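Local coordinates for type 4 fimbrial biogenesis protein PilY1 (Pseudomonas aeruginosa, PDB 3HX6) that primes type IV pilus assembly and, apparently through calcium binding and release, helps regulate pilus retraction in twitching motility, besides serving in adhesion to host cells, at residues G390-Q395 with G433-F438. The protein carries 3 engineered substitutions. Residues are numbered along the deposited sequence; the frame is centred on the assembly and turned at random.
Sequences GNLQQQ and GWYLDF
One face of the Y435 ring is taken by Q394, whose CA lies 4.0 Å from the ring centroid in a CH-pi contact, while L392 CB meets the ring edge at CD1 (3.9 Å) and D437 OD2 also lies at the edge. A chi1 of 70°, with CG between the backbone N and the carbonyl carbon, turns the ring toward strand 392-405, where its face meets Q394. Q394, extended beyond CG, carries CB and CG past CZ and OH, its amide turned 50° from the ring plane. The backbones of strands 392-405 and 433-437 pair in parallel, the one parallel step in the mixed sheet of this C-terminal domain, away from the calcium site. Q393 lends both backbone groups: its N donates to G433 O in a nearly straight bond (2.8 Å) and its O accepts from Y435 N (3.2 Å). The next rung, Q395 N to Y435 O, is more bent at 138°. Direct pairing then lapses, Q395 O and D437 N being 4.3 Å apart and bridged by a water. A second water donates to D437 OD2 and accepts a weak bond from Q394 NE2. With R389 and T367 both on OD1, the buried D437 carboxylate has partners at each oxygen, which would probably favour its charged form.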
# COMPACT_ATOMS: atom_id res chain seq x y z
N GLY A 390 -3.35 20.21 -36.51
CA GLY A 390 -4.40 19.82 -37.45
C GLY A 390 -4.63 18.32 -37.53
O GLY A 390 -5.74 17.88 -37.87
N ASN A 391 -3.60 17.54 -37.23
CA ASN A 391 -3.72 16.08 -37.27
C ASN A 391 -4.16 15.54 -35.92
O ASN A 391 -4.26 14.32 -35.73
CB ASN A 391 -2.38 15.45 -37.63
CG ASN A 391 -1.76 16.07 -38.86
OD1 ASN A 391 -0.76 16.78 -38.77
ND2 ASN A 391 -2.37 15.83 -40.01
N LEU A 392 -4.41 16.44 -34.97
CA LEU A 392 -4.78 16.03 -33.63
C LEU A 392 -6.18 16.49 -33.24
O LEU A 392 -6.72 17.43 -33.82
CB LEU A 392 -3.77 16.61 -32.62
CG LEU A 392 -2.29 16.48 -32.98
CD1 LEU A 392 -1.44 17.19 -31.94
CD2 LEU A 392 -1.91 15.00 -33.08
N GLN A 393 -6.76 15.82 -32.25
CA GLN A 393 -8.07 16.18 -31.76
C GLN A 393 -7.89 17.16 -30.62
O GLN A 393 -7.25 16.86 -29.61
CB GLN A 393 -8.82 14.95 -31.24
CG GLN A 393 -10.14 15.31 -30.58
CD GLN A 393 -11.03 16.11 -31.51
OE1 GLN A 393 -11.25 15.72 -32.66
NE2 GLN A 393 -11.56 17.23 -31.03
N GLN A 394 -8.46 18.34 -30.78
CA GLN A 394 -8.38 19.36 -29.76
C GLN A 394 -9.29 19.05 -28.58
O GLN A 394 -10.36 18.46 -28.75
CB GLN A 394 -8.77 20.72 -30.35
CG GLN A 394 -8.84 21.86 -29.35
CD GLN A 394 -9.42 23.12 -29.97
OE1 GLN A 394 -10.53 23.11 -30.51
NE2 GLN A 394 -8.67 24.22 -29.90
N GLN A 395 -8.85 19.41 -27.39
CA GLN A 395 -9.63 19.25 -26.17
C GLN A 395 -9.48 20.63 -25.53
O GLN A 395 -8.52 21.36 -25.82
CB GLN A 395 -9.04 18.18 -25.24
CG GLN A 395 -8.93 16.77 -25.83
CD GLN A 395 -10.27 16.08 -26.07
OE1 GLN A 395 -10.32 14.99 -26.66
NE2 GLN A 395 -11.36 16.70 -25.62
N GLY A 433 -3.36 11.98 -32.68
CA GLY A 433 -3.27 12.33 -31.28
C GLY A 433 -4.23 13.41 -30.84
O GLY A 433 -5.32 13.58 -31.41
N TRP A 434 -3.81 14.15 -29.83
CA TRP A 434 -4.63 15.21 -29.27
C TRP A 434 -3.77 16.28 -28.62
O TRP A 434 -2.57 16.11 -28.46
CB TRP A 434 -5.57 14.61 -28.22
CG TRP A 434 -4.87 13.73 -27.17
CD1 TRP A 434 -4.83 12.37 -27.14
CD2 TRP A 434 -4.20 14.18 -25.99
NE1 TRP A 434 -4.18 11.93 -26.01
CE2 TRP A 434 -3.78 13.02 -25.28
CE3 TRP A 434 -3.90 15.44 -25.45
CZ2 TRP A 434 -3.10 13.09 -24.06
CZ3 TRP A 434 -3.21 15.51 -24.23
CH2 TRP A 434 -2.82 14.34 -23.56
N TYR A 435 -4.41 17.39 -28.26
CA TYR A 435 -3.72 18.47 -27.58
C TYR A 435 -4.72 19.21 -26.71
O TYR A 435 -5.92 19.18 -26.96
CB TYR A 435 -3.04 19.43 -28.56
CG TYR A 435 -3.97 20.31 -29.38
CD1 TYR A 435 -4.46 19.88 -30.62
CD2 TYR A 435 -4.33 21.58 -28.94
CE1 TYR A 435 -5.27 20.71 -31.40
CE2 TYR A 435 -5.14 22.42 -29.70
CZ TYR A 435 -5.61 21.98 -30.93
OH TYR A 435 -6.41 22.80 -31.69
N LEU A 436 -4.21 19.85 -25.67
CA LEU A 436 -5.04 20.60 -24.75
C LEU A 436 -4.24 21.82 -24.33
O LEU A 436 -3.22 21.69 -23.68
CB LEU A 436 -5.35 19.74 -23.51
CG LEU A 436 -6.06 20.39 -22.32
CD1 LEU A 436 -7.48 20.77 -22.71
CD2 LEU A 436 -6.08 19.43 -21.13
N ASP A 437 -4.68 23.01 -24.73
CA ASP A 437 -3.97 24.22 -24.33
C ASP A 437 -4.32 24.48 -22.87
O ASP A 437 -5.47 24.33 -22.46
CB ASP A 437 -4.39 25.41 -25.20
CG ASP A 437 -3.84 25.32 -26.63
OD1 ASP A 437 -2.61 25.25 -26.80
OD2 ASP A 437 -4.65 25.33 -27.58
N PHE A 438 -3.31 24.84 -22.09
CA PHE A 438 -3.53 25.12 -20.67
C PHE A 438 -4.16 26.50 -20.51
O PHE A 438 -3.47 27.50 -20.32
CB PHE A 438 -2.20 25.04 -19.91
CG PHE A 438 -1.67 23.64 -19.78
CD1 PHE A 438 -2.42 22.66 -19.14
CD2 PHE A 438 -0.44 23.30 -20.31
CE1 PHE A 438 -1.94 21.36 -19.02
CE2 PHE A 438 0.06 22.00 -20.20
CZ PHE A 438 -0.70 21.03 -19.55
O HOH W 1 -7.18 25.23 -27.99
O HOH W 2 -7.48 23.69 -25.53